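PDB 4DRS: pyruvate kinase from Cryptosporidium parvum, which probably catalyses the last step of glycolysis, the transfer of a phosphate group from phosphoenolpyruvate to ADP, giving pyruvate and ATP. Local coordinates for residues I162-L167 and P204-H209; A242-C247 and I267-E272. All blocks are in the same frame, centred on the assembly; numbering follows the deposited sequence.

How the interactions relate
Two contacts, in series along the chain, illustrate how one polypeptide builds domains of different kinds. Interaction 1 comes first: Ile162-Leu167 meets Pro204-His209 across 36 intervening residues, half of them in strands and none in helices, and so closes a loop within the all-beta B domain inserted into the barrel. The chain then returns to the barrel, where interaction 2 brings Ala242-Cys247 against Ile267-Glu272 across only 19 residues, inside a beta-alpha-beta unit. The two loops neither nest nor cross. The centres of interactions 1 and 2 are about 24 Å apart. Interactions 1 and 2 do not touch, their nearest atoms being about 10 Å apart.

Interaction 1 (I162-L167 and P204-H209); sequences IGSTVL and PGCKVH
Thr165 and Pro204 approach to 6.6 Å between their CA atoms, where residues 162-167 pass the irregular chain leaving strand 201-202. Two residues away on each chain, Leu167 is hydrogen-bonded through its backbone to Asn202, in the antiparallel pairing of strands 165-168 and 201-202. At Pro204 the partner changes character, because a proline has no N-H to offer. The carbonyl oxygen of Thr165 instead meets the CD methylene of the ring, Thr165 O lying 3.2 Å from Pro204 CD, a separation at which a weak C-H...O attraction is possible.

The ring is held from more than one direction. Its CG lies 3.8 Å from Thr165 OG1 and also 3.8 Å from Leu167 CD1, so that the hydroxyl of Thr165 and a methyl of Leu167 share the same ring carbon. Thr165 reaches it because chi1 of 57° sets OG1 between the backbone N and the carbonyl carbon, and its side chain crosses the ring at about a right angle. Leu167 arrives more slantwise, using CD1 with CG just behind. Val166, between them in sequence, points away and packs on Met201 and Leu203.

Beyond the ring the chain turns at Gly205, whose phi is positive, and the CB of Cys206 again points toward residues 162-167. Its SG comes within 4.1 Å of Ser164 OG, a van der Waals approach at that distance; the hydroxyl accepts a hydrogen bond from the backbone N of Gln161.

This is the edge of the B domain sheet, as the chain heads back to helix 215-226 of the barrel. The lack of an N-H on Pro204 is consistent with the regular pairing stopping here, and what joins the two segments is apolar and van der Waals contact, not directional bonds.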
loop_
_atom_site.group_PDB
_atom_site.type_symbol
_atom_site.label_atom_id
_atom_site.label_comp_id
_atom_site.label_asym_id
_atom_site.label_seq_id
_atom_site.Cartn_x
_atom_site.Cartn_y
_atom_site.Cartn_z
ATOM N N ILE A 162 -34.582 37.152 -32.585
ATOM C CA ILE A 162 -33.882 38.422 -32.779
ATOM C C ILE A 162 -32.854 38.584 -31.660
ATOM O O ILE A 162 -33.212 38.603 -30.480
ATOM C CB ILE A 162 -34.854 39.632 -32.789
ATOM C CG1 ILE A 162 -35.996 39.433 -33.804
ATOM C CG2 ILE A 162 -34.100 40.941 -33.014
ATOM C CD1 ILE A 162 -35.605 39.486 -35.270
ATOM N N GLY A 163 -31.580 38.660 -32.032
ATOM C CA GLY A 163 -30.505 38.814 -31.054
ATOM C C GLY A 163 -29.638 37.584 -30.841
ATOM O O GLY A 163 -28.543 37.690 -30.280
ATOM N N SER A 164 -30.121 36.421 -31.281
ATOM C CA SER A 164 -29.353 35.169 -31.201
ATOM C C SER A 164 -28.068 35.249 -32.021
ATOM O O SER A 164 -28.006 35.958 -33.029
ATOM C CB SER A 164 -30.187 33.974 -31.678
ATOM O OG SER A 164 -31.302 33.743 -30.834
ATOM N N THR A 165 -27.049 34.518 -31.579
ATOM C CA THR A 165 -25.770 34.474 -32.283
ATOM C C THR A 165 -25.637 33.202 -33.124
ATOM O O THR A 165 -25.937 32.102 -32.655
ATOM C CB THR A 165 -24.569 34.605 -31.319
ATOM O OG1 THR A 165 -24.621 33.564 -30.335
ATOM C CG2 THR A 165 -24.582 35.966 -30.619
ATOM N N VAL A 166 -25.203 33.367 -34.371
ATOM C CA VAL A 166 -24.990 32.244 -35.279
ATOM C C VAL A 166 -23.504 32.164 -35.614
ATOM O O VAL A 166 -22.917 33.138 -36.093
ATOM C CB VAL A 166 -25.824 32.382 -36.575
ATOM C CG1 VAL A 166 -25.670 31.146 -37.449
ATOM C CG2 VAL A 166 -27.293 32.619 -36.253
ATOM N N LEU A 167 -22.901 31.007 -35.345
ATOM C CA LEU A 167 -21.472 30.797 -35.588
ATOM C C LEU A 167 -21.225 29.916 -36.804
ATOM O O LEU A 167 -21.868 28.882 -36.970
ATOM C CB LEU A 167 -20.786 30.197 -34.354
ATOM C CG LEU A 167 -20.769 31.016 -33.058
ATOM C CD1 LEU A 167 -20.118 30.219 -31.938
ATOM C CD2 LEU A 167 -20.068 32.358 -33.232
ATOM N N PRO A 204 -25.458 28.699 -30.551
ATOM C CA PRO A 204 -25.279 28.717 -29.094
ATOM C C PRO A 204 -26.564 29.063 -28.346
ATOM O O PRO A 204 -27.258 30.016 -28.711
ATOM C CB PRO A 204 -24.232 29.817 -28.881
ATOM C CG PRO A 204 -23.493 29.894 -30.169
ATOM C CD PRO A 204 -24.529 29.630 -31.220
ATOM N N GLY A 205 -26.873 28.278 -27.317
ATOM C CA GLY A 205 -28.074 28.480 -26.508
ATOM C C GLY A 205 -29.385 28.161 -27.213
ATOM O O GLY A 205 -30.462 28.442 -26.682
ATOM N N CYS A 206 -29.296 27.576 -28.406
ATOM C CA CYS A 206 -30.479 27.223 -29.185
ATOM C C CYS A 206 -30.581 25.712 -29.372
ATOM O O CYS A 206 -29.575 25.031 -29.584
ATOM C CB CYS A 206 -30.466 27.927 -30.547
ATOM S SG CYS A 206 -30.437 29.737 -30.480
ATOM N N LYS A 207 -31.803 25.196 -29.275
ATOM C CA LYS A 207 -32.068 23.782 -29.514
ATOM C C LYS A 207 -32.117 23.520 -31.017
ATOM O O LYS A 207 -32.887 24.154 -31.745
ATOM C CB LYS A 207 -33.379 23.352 -28.831
ATOM C CG LYS A 207 -33.794 21.894 -29.036
ATOM C CD LYS A 207 -32.826 20.905 -28.390
ATOM C CE LYS A 207 -33.389 19.488 -28.362
ATOM N NZ LYS A 207 -33.510 18.870 -29.717
ATOM N N VAL A 208 -31.274 22.598 -31.472
ATOM C CA VAL A 208 -31.247 22.184 -32.870
ATOM C C VAL A 208 -32.213 21.016 -33.053
ATOM O O VAL A 208 -32.046 19.959 -32.437
ATOM C CB VAL A 208 -29.822 21.786 -33.319
ATOM C CG1 VAL A 208 -29.823 21.290 -34.761
ATOM C CG2 VAL A 208 -28.864 22.959 -33.159
ATOM N N HIS A 209 -33.224 21.211 -33.895
ATOM C CA HIS A 209 -34.258 20.197 -34.094
ATOM C C HIS A 209 -33.897 19.209 -35.178
ATOM O O HIS A 209 -34.578 19.094 -36.201
ATOM C CB HIS A 209 -35.621 20.848 -34.332
ATOM C CG HIS A 209 -36.068 21.749 -33.203
ATOM N ND1 HIS A 209 -36.589 21.272 -32.056
ATOM C CD2 HIS A 209 -36.046 23.140 -33.077
ATOM C CE1 HIS A 209 -36.887 22.300 -31.236
ATOM N NE2 HIS A 209 -36.554 23.442 -31.864
#

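Interaction 2 (A242-C247 and I267-E272)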
loop_
_atom_site.group_PDB
_atom_site.type_symbol
_atom_site.label_atom_id
_atom_site.label_comp_id
_atom_site.label_asym_id
_atom_site.label_seq_id
_atom_site.Cartn_x
_atom_site.Cartn_y
_atom_site.Cartn_z
ATOM N N ALA A 242 -30.764 6.075 -25.420
ATOM C CA ALA A 242 -31.815 5.868 -26.411
ATOM C C ALA A 242 -31.291 6.021 -27.839
ATOM O O ALA A 242 -31.790 5.359 -28.755
ATOM C CB ALA A 242 -32.983 6.810 -26.163
ATOM N N ASP A 243 -30.294 6.890 -28.019
ATOM C CA ASP A 243 -29.626 7.053 -29.314
ATOM C C ASP A 243 -28.918 5.762 -29.716
ATOM O O ASP A 243 -29.000 5.331 -30.868
ATOM C CB ASP A 243 -28.616 8.206 -29.283
ATOM C CG ASP A 243 -29.262 9.560 -29.025
ATOM O OD1 ASP A 243 -30.416 9.781 -29.450
ATOM O OD2 ASP A 243 -28.597 10.419 -28.411
ATOM N N VAL A 244 -28.225 5.155 -28.752
ATOM C CA VAL A 244 -27.528 3.887 -28.959
ATOM C C VAL A 244 -28.531 2.774 -29.279
ATOM O O VAL A 244 -28.321 1.987 -30.207
ATOM C CB VAL A 244 -26.650 3.504 -27.735
ATOM C CG1 VAL A 244 -25.865 2.225 -27.999
ATOM C CG2 VAL A 244 -25.687 4.632 -27.383
ATOM N N GLN A 245 -29.622 2.728 -28.515
ATOM C CA GLN A 245 -30.667 1.710 -28.684
ATOM C C GLN A 245 -31.405 1.788 -30.019
ATOM O O GLN A 245 -31.811 0.759 -30.558
ATOM C CB GLN A 245 -31.656 1.731 -27.512
ATOM C CG GLN A 245 -31.204 0.880 -26.331
ATOM C CD GLN A 245 -32.088 1.044 -25.102
ATOM O OE1 GLN A 245 -32.328 2.162 -24.634
ATOM N NE2 GLN A 245 -32.563 -0.078 -24.560
ATOM N N LEU A 246 -31.568 2.997 -30.553
ATOM C CA LEU A 246 -32.104 3.164 -31.900
ATOM C C LEU A 246 -31.189 2.486 -32.924
ATOM O O LEU A 246 -31.661 1.777 -33.818
ATOM C CB LEU A 246 -32.318 4.644 -32.242
ATOM C CG LEU A 246 -32.788 5.006 -33.664
ATOM C CD1 LEU A 246 -34.072 4.282 -34.066
ATOM C CD2 LEU A 246 -32.960 6.512 -33.820
ATOM N N CYS A 247 -29.882 2.687 -32.779
ATOM C CA CYS A 247 -28.910 2.069 -33.672
ATOM C C CYS A 247 -28.897 0.539 -33.547
ATOM O O CYS A 247 -28.768 -0.166 -34.549
ATOM C CB CYS A 247 -27.515 2.650 -33.432
ATOM S SG CYS A 247 -26.316 2.191 -34.700
ATOM N N ILE A 267 -20.797 -0.559 -32.135
ATOM C CA ILE A 267 -21.260 0.814 -31.992
ATOM C C ILE A 267 -20.312 1.580 -31.083
ATOM O O ILE A 267 -20.128 1.229 -29.914
ATOM C CB ILE A 267 -22.694 0.877 -31.420
ATOM C CG1 ILE A 267 -23.667 0.151 -32.354
ATOM C CG2 ILE A 267 -23.121 2.326 -31.195
ATOM C CD1 ILE A 267 -25.039 -0.084 -31.750
ATOM N N ILE A 268 -19.712 2.621 -31.639
ATOM C CA ILE A 268 -18.813 3.482 -30.894
ATOM C C ILE A 268 -19.463 4.855 -30.799
ATOM O O ILE A 268 -19.622 5.545 -31.802
ATOM C CB ILE A 268 -17.421 3.541 -31.565
ATOM C CG1 ILE A 268 -16.830 2.127 -31.628
ATOM C CG2 ILE A 268 -16.491 4.495 -30.818
ATOM C CD1 ILE A 268 -15.601 2.012 -32.493
ATOM N N SER A 269 -19.883 5.228 -29.595
ATOM C CA SER A 269 -20.587 6.488 -29.404
ATOM C C SER A 269 -19.606 7.631 -29.198
ATOM O O SER A 269 -18.670 7.524 -28.402
ATOM C CB SER A 269 -21.558 6.392 -28.238
ATOM O OG SER A 269 -22.590 5.467 -28.527
ATOM N N LYS A 270 -19.826 8.712 -29.941
ATOM C CA LYS A 270 -18.991 9.900 -29.866
ATOM C C LYS A 270 -19.607 10.911 -28.916
ATOM O O LYS A 270 -20.724 11.393 -29.135
ATOM C CB LYS A 270 -18.819 10.524 -31.251
ATOM C CG LYS A 270 -18.024 9.660 -32.224
ATOM C CD LYS A 270 -18.196 10.112 -33.664
ATOM C CE LYS A 270 -17.629 11.504 -33.892
ATOM N NZ LYS A 270 -17.919 11.958 -35.275
ATOM N N ILE A 271 -18.875 11.206 -27.846
ATOM C CA ILE A 271 -19.259 12.240 -26.906
ATOM C C ILE A 271 -18.696 13.552 -27.435
ATOM O O ILE A 271 -17.482 13.766 -27.431
ATOM C CB ILE A 271 -18.741 11.930 -25.484
ATOM C CG1 ILE A 271 -19.114 10.494 -25.067
ATOM C CG2 ILE A 271 -19.246 12.967 -24.480
ATOM C CD1 ILE A 271 -20.593 10.169 -25.122
ATOM N N GLU A 272 -19.587 14.412 -27.911
ATOM C CA GLU A 272 -19.203 15.624 -28.631
ATOM C C GLU A 272 -19.882 16.877 -28.077
ATOM O O GLU A 272 -19.720 17.967 -28.628
ATOM C CB GLU A 272 -19.571 15.495 -30.114
ATOM C CG GLU A 272 -18.789 14.452 -30.883
ATOM C CD GLU A 272 -19.084 14.497 -32.365
ATOM O OE1 GLU A 272 -18.537 15.381 -33.065
ATOM O OE2 GLU A 272 -19.862 13.640 -32.830
#
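Cys247 and Ile267 supply part of the apolar side of this contact, a worked case of how a barrel helix lies on its sheet. Ile267 directs its CB toward the helix, and its extended CG1-CD1 arm (chi2 168°) carries CD1 to 3.9 Å from Cys247 SG. Its other branch turns to Val244, with Ile267 CG2 4.2 Å from Val244 CG1.

Val244 divides its two methyls between two strand residues. While CG1 meets Ile267, CG2 packs 3.4 Å from Ser269 OG, so the serine presents its hydroxyl to a hydrocarbon surface. That buried oxygen is not left wanting, since it hydrogen-bonds to Ser287 OG.

The ionic interactions lie at the C-terminal end of the strand and just past it. Lys270, next to Ser269 and projecting from the other side of the strand, holds its NZ 3.5 Å from Glu272 OE2 in a salt bridge and also pairs with Asp109.

Helix residues 242-247 and strand residues 267-271 run roughly antiparallel, their directions 149° apart and their axes 10.0 Å apart at closest approach. Such geometry belongs to a beta-alpha-beta crossover: strand 232-235 leads into helix 241-252, which returns to strand 266-271. That strand lies between 232-235 and 289-293 in the eight-stranded TIM barrel, and helix 280-286 adjoins the contact, with Glu286 against Val244 and Ile283 against Ser269.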